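Local coordinates for beta-fructofuranosidase (Arthrobacter, PDB 3WPU), which belongs to the levansucrase/invertase family of the beta-fructosidase clan, whose members share a five-bladed beta-propeller domain, at residues T25-R30 and I327-V333; Y303-V308 and T334-P340. One frame throughout, in Å; residues are numbered along the deposited sequence.

Contact 1: residues T25-R30 and I327-V333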
# COMPACT_ATOMS: atom_id res chain seq x y z
N THR A 25 -2.95 4.55 -21.36
CA THR A 25 -2.15 4.03 -20.25
C THR A 25 -0.87 4.86 -20.19
O THR A 25 -0.10 4.92 -21.17
CB THR A 25 -1.79 2.57 -20.46
OG1 THR A 25 -2.95 1.75 -20.53
CG2 THR A 25 -0.90 2.05 -19.31
N ALA A 26 -0.64 5.48 -19.03
CA ALA A 26 0.58 6.27 -18.79
C ALA A 26 1.75 5.31 -18.67
O ALA A 26 1.56 4.19 -18.19
CB ALA A 26 0.48 7.08 -17.52
N LYS A 27 2.92 5.77 -19.09
CA LYS A 27 4.15 4.98 -18.97
C LYS A 27 5.11 5.63 -18.00
O LYS A 27 5.39 6.84 -18.07
CB LYS A 27 4.83 4.85 -20.33
CG LYS A 27 3.98 4.11 -21.36
CD LYS A 27 4.72 3.96 -22.66
CE LYS A 27 3.89 3.25 -23.70
NZ LYS A 27 2.85 4.16 -24.23
N TRP A 28 5.64 4.82 -17.07
CA TRP A 28 6.82 5.19 -16.31
C TRP A 28 7.97 4.71 -17.16
O TRP A 28 8.18 3.50 -17.27
CB TRP A 28 6.82 4.50 -14.95
CG TRP A 28 7.95 4.87 -14.05
CD1 TRP A 28 8.70 6.00 -14.09
CD2 TRP A 28 8.44 4.11 -12.92
NE1 TRP A 28 9.65 5.98 -13.10
CE2 TRP A 28 9.46 4.86 -12.34
CE3 TRP A 28 8.05 2.91 -12.32
CZ2 TRP A 28 10.16 4.41 -11.23
CZ3 TRP A 28 8.77 2.46 -11.23
CH2 TRP A 28 9.77 3.23 -10.68
N THR A 29 8.64 5.63 -17.85
CA THR A 29 9.51 5.23 -18.95
C THR A 29 10.91 4.92 -18.46
O THR A 29 11.27 5.27 -17.36
CB THR A 29 9.63 6.32 -20.03
OG1 THR A 29 10.35 7.44 -19.49
CG2 THR A 29 8.25 6.78 -20.51
N ARG A 30 11.74 4.32 -19.33
CA ARG A 30 13.15 4.11 -18.99
C ARG A 30 13.88 5.45 -18.82
O ARG A 30 14.70 5.59 -17.93
CB ARG A 30 13.83 3.23 -20.04
CG ARG A 30 13.35 1.79 -19.98
CD ARG A 30 14.11 0.86 -20.93
NE ARG A 30 15.55 0.79 -20.73
CZ ARG A 30 16.16 -0.06 -19.90
NH1 ARG A 30 15.47 -0.90 -19.15
NH2 ARG A 30 17.49 -0.06 -19.82
N ILE A 327 -3.86 1.92 -15.88
CA ILE A 327 -3.54 3.36 -15.79
C ILE A 327 -2.07 3.70 -15.82
O ILE A 327 -1.70 4.84 -16.16
CB ILE A 327 -4.23 4.08 -14.60
CG1 ILE A 327 -3.90 3.39 -13.26
CG2 ILE A 327 -5.74 4.13 -14.79
CD1 ILE A 327 -4.34 4.18 -12.04
N LEU A 328 -1.20 2.76 -15.45
CA LEU A 328 0.24 2.96 -15.52
C LEU A 328 0.91 1.64 -15.90
O LEU A 328 0.48 0.56 -15.45
CB LEU A 328 0.78 3.43 -14.17
CG LEU A 328 2.28 3.75 -14.12
CD1 LEU A 328 2.57 5.10 -14.75
CD2 LEU A 328 2.84 3.65 -12.70
N SER A 329 1.86 1.72 -16.82
CA SER A 329 2.71 0.57 -17.16
C SER A 329 4.14 0.95 -16.96
O SER A 329 4.52 2.11 -17.16
CB SER A 329 2.52 0.10 -18.60
OG SER A 329 2.78 1.14 -19.55
N ALA A 330 4.94 -0.04 -16.55
CA ALA A 330 6.36 0.07 -16.33
C ALA A 330 7.14 -0.96 -17.17
O ALA A 330 8.08 -1.63 -16.69
CB ALA A 330 6.65 -0.11 -14.85
N ASN A 331 6.73 -1.10 -18.43
CA ASN A 331 7.34 -2.07 -19.34
C ASN A 331 8.80 -1.75 -19.58
O ASN A 331 9.17 -0.61 -19.86
CB ASN A 331 6.59 -2.16 -20.67
CG ASN A 331 5.15 -2.63 -20.51
OD1 ASN A 331 4.76 -3.14 -19.47
ND2 ASN A 331 4.35 -2.41 -21.53
N CYS A 332 9.62 -2.77 -19.36
CA CYS A 332 11.07 -2.66 -19.34
C CYS A 332 11.62 -1.69 -18.27
O CYS A 332 12.71 -1.13 -18.42
CB CYS A 332 11.60 -2.30 -20.74
SG CYS A 332 11.29 -3.64 -21.92
N VAL A 333 10.85 -1.48 -17.19
CA VAL A 333 11.31 -0.64 -16.08
C VAL A 333 11.29 -1.43 -14.78
O VAL A 333 12.33 -1.59 -14.14
CB VAL A 333 10.48 0.66 -15.99
CG1 VAL A 333 10.75 1.41 -14.69
CG2 VAL A 333 10.82 1.54 -17.18
O HOH W 1 7.76 1.93 -19.42
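Val-333 lays its CG1 methyl over one face of the Trp-28 indole, a CH-pi contact in which CG1 lies 4.0 Å from the centroid of the six-membered ring and 17° off its normal. With CG anti to the backbone N (chi1 -177°), the indole is carried across the valine at about a right angle. The second methyl of the fork, Val-333 CG2, comes within 3.3 Å of Trp-28 O. Beyond this contact, Trp-28 NE1 bonds to Ser-389 O and Phe-373 meets the ring edge-to-face.

Ser-329 makes its hydrogen bonds across the contact through its backbone. Ser-329 N gives a 2.8 Å bond to Ala-26 O, and Ser-329 O receives Trp-28 N at 2.9 Å and 162°; each donor comes in nearly along the C=O axis. This is parallel pairing: strand 26-27 is an edge strand of a mixed sheet, lying against strand 321-331. On the face shared with Lys-27, Ser-329 OG packs 3.7 Å from Lys-27 CG, while Leu-328 and Ala-26 meet on the other face.

Where the pairing has ended, Arg-30 NH1 bonds to Cys-332 O at 2.9 Å, with the oxygen near the guanidinium plane. Since NE also pairs with Glu-291 and NH2 bonds to Ala-362 O, the rotation of the guanidinium should be well fixed, and its charge is probably in large part balanced beside the Cys-276 to Cys-332 disulfide.

Contact 2: residues Y303-V308 and T334-P340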
# COMPACT_ATOMS: atom_id res chain seq x y z
N TYR A 303 11.31 -8.91 -19.45
CA TYR A 303 10.74 -9.68 -18.35
C TYR A 303 10.22 -8.83 -17.16
O TYR A 303 9.65 -9.36 -16.21
CB TYR A 303 11.79 -10.68 -17.86
CG TYR A 303 12.23 -11.64 -18.95
CD1 TYR A 303 11.29 -12.42 -19.61
CD2 TYR A 303 13.57 -11.79 -19.30
CE1 TYR A 303 11.67 -13.32 -20.61
CE2 TYR A 303 13.96 -12.69 -20.29
CZ TYR A 303 13.00 -13.45 -20.95
OH TYR A 303 13.36 -14.35 -21.96
N GLN A 304 10.44 -7.52 -17.22
CA GLN A 304 9.93 -6.58 -16.20
C GLN A 304 8.85 -5.71 -16.82
O GLN A 304 9.17 -4.70 -17.47
CB GLN A 304 11.08 -5.74 -15.65
CG GLN A 304 12.01 -6.48 -14.71
CD GLN A 304 13.05 -7.33 -15.43
OE1 GLN A 304 13.74 -6.85 -16.33
NE2 GLN A 304 13.17 -8.60 -15.03
N ILE A 305 7.60 -6.12 -16.64
CA ILE A 305 6.45 -5.46 -17.30
C ILE A 305 5.28 -5.30 -16.33
O ILE A 305 4.13 -5.72 -16.59
CB ILE A 305 6.04 -6.19 -18.60
CG1 ILE A 305 5.76 -7.69 -18.33
CG2 ILE A 305 7.11 -6.05 -19.66
CD1 ILE A 305 5.14 -8.43 -19.49
N GLY A 306 5.57 -4.66 -15.20
CA GLY A 306 4.57 -4.37 -14.21
C GLY A 306 3.59 -3.34 -14.70
O GLY A 306 3.93 -2.49 -15.53
N ASN A 307 2.39 -3.41 -14.18
CA ASN A 307 1.40 -2.36 -14.38
C ASN A 307 0.52 -2.10 -13.17
O ASN A 307 0.52 -2.85 -12.18
CB ASN A 307 0.59 -2.52 -15.70
CG ASN A 307 -0.44 -3.65 -15.67
OD1 ASN A 307 -0.66 -4.30 -14.65
ND2 ASN A 307 -1.10 -3.87 -16.81
N VAL A 308 -0.25 -1.03 -13.26
CA VAL A 308 -1.25 -0.70 -12.27
C VAL A 308 -2.57 -0.69 -12.99
O VAL A 308 -2.76 0.05 -13.95
CB VAL A 308 -1.02 0.67 -11.57
CG1 VAL A 308 -2.17 0.99 -10.66
CG2 VAL A 308 0.30 0.63 -10.78
N THR A 334 10.14 -2.01 -14.43
CA THR A 334 10.05 -2.87 -13.24
C THR A 334 8.99 -3.97 -13.41
O THR A 334 7.94 -3.77 -14.04
CB THR A 334 9.77 -2.08 -11.93
OG1 THR A 334 9.74 -3.00 -10.83
CG2 THR A 334 8.42 -1.34 -11.97
N ASP A 335 9.27 -5.09 -12.76
CA ASP A 335 8.37 -6.23 -12.63
C ASP A 335 7.16 -5.92 -11.76
O ASP A 335 6.08 -6.48 -11.95
CB ASP A 335 9.16 -7.40 -11.97
CG ASP A 335 8.36 -8.69 -11.89
OD1 ASP A 335 7.65 -9.07 -12.87
OD2 ASP A 335 8.47 -9.35 -10.82
N GLN A 336 7.36 -5.04 -10.78
CA GLN A 336 6.44 -4.92 -9.66
C GLN A 336 6.16 -3.48 -9.23
O GLN A 336 6.97 -2.84 -8.59
CB GLN A 336 6.98 -5.75 -8.49
CG GLN A 336 6.87 -7.23 -8.71
CD GLN A 336 7.10 -7.99 -7.42
OE1 GLN A 336 6.69 -9.12 -7.29
NE2 GLN A 336 7.70 -7.34 -6.43
N THR A 337 5.00 -2.95 -9.63
CA THR A 337 4.49 -1.72 -9.08
C THR A 337 3.44 -2.16 -8.06
O THR A 337 2.28 -2.39 -8.39
CB THR A 337 3.85 -0.89 -10.22
OG1 THR A 337 3.11 -1.77 -11.06
CG2 THR A 337 4.93 -0.24 -11.09
N GLU A 338 3.87 -2.35 -6.81
CA GLU A 338 3.04 -2.97 -5.80
C GLU A 338 2.17 -1.97 -5.03
O GLU A 338 2.47 -0.78 -5.00
CB GLU A 338 3.93 -3.71 -4.80
CG GLU A 338 4.83 -4.71 -5.48
CD GLU A 338 5.58 -5.55 -4.48
OE1 GLU A 338 4.96 -6.44 -3.86
OE2 GLU A 338 6.81 -5.38 -4.41
N ARG A 339 1.13 -2.49 -4.38
CA ARG A 339 0.31 -1.72 -3.48
C ARG A 339 -0.07 -0.31 -3.95
O ARG A 339 0.15 0.70 -3.26
CB ARG A 339 0.99 -1.65 -2.12
CG ARG A 339 -0.04 -1.40 -1.10
CD ARG A 339 0.48 -1.37 0.30
NE ARG A 339 -0.68 -1.11 1.12
CZ ARG A 339 -0.73 -1.26 2.42
NH1 ARG A 339 0.36 -1.63 3.11
NH2 ARG A 339 -1.87 -0.99 3.02
N PRO A 340 -0.67 -0.24 -5.13
CA PRO A 340 -1.04 1.07 -5.63
C PRO A 340 -2.18 1.69 -4.81
O PRO A 340 -3.08 1.00 -4.33
CB PRO A 340 -1.49 0.78 -7.05
CG PRO A 340 -2.01 -0.62 -7.00
CD PRO A 340 -1.05 -1.32 -6.05
O HOH W 2 7.13 -10.48 -15.76
O HOH W 3 6.50 -8.05 -14.71
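Gly-306 N donates a 2.8 Å bond to Thr-334 O with an N-H...O angle of 156°, the nitrogen lying in the plane of the Thr-334 carbonyl. There is little room next to it: Asp-335 O approaches to 3.4 Å from Gly-306 CA, a closeness that a residue without a side chain permits. Alongside, Gln-304 CB rests 3.5 Å from Asp-335 N, and the two side chains cross at about a right angle.

Asp-335 has CG anti to the backbone N (chi1 -175°), which swings the carboxylate toward the start of the other segment. There one water donates to Tyr-303 O and can also reach Asp-335 OD1, while another, close by, accepts from Ile-305 N at 2.9 Å.

Residues 334-340 form the link that leaves strand 321-331 and enters strand 340-345 of a different sheet, consistent with a passage between neighbouring blades of the propeller. The link opens with an ST turn, in which Thr-334 OG1 accepts from Gln-336 N at 3.1 Å along a nearly straight path (174°); the same hydroxyl also bonds to Ser-355 OG.

Further on, Thr-337 places OG1 between its own backbone N and carbonyl carbon, from where it makes a weak 3.0 Å bond to Asn-307 O. Val-308 uses both methyls: CG2 packs against Thr-337, while CG1 touches Pro-340 CB at 3.7 Å as the two side chains slide past each other in opposite directions, with Val-262 of strand 260-266 lying against both.

How the contacts relate
From the N terminus the chain passes 25-30, then 303-308, 327-333 and 334-340, so the two contacts cross instead of nesting. Contact 1 closes a long loop of 296 residues, as strand 321-331 returns to pair with strand 26-27, which forms one edge of a five-stranded sheet. Contact 2 closes a short one of 25 residues, folding the exit from strand 321-331 over its neighbour, strand 305-313. The two meet directly inside that sheet: Leu-328 O and Val-308 N, at 2.8 Å, probably form a hydrogen bond, near a classic beta bulge where Ile-327 and Leu-328 both face Val-308. Between them they join the N-terminal edge strand to the rest of its sheet, and that sheet to the one beginning at 340-345.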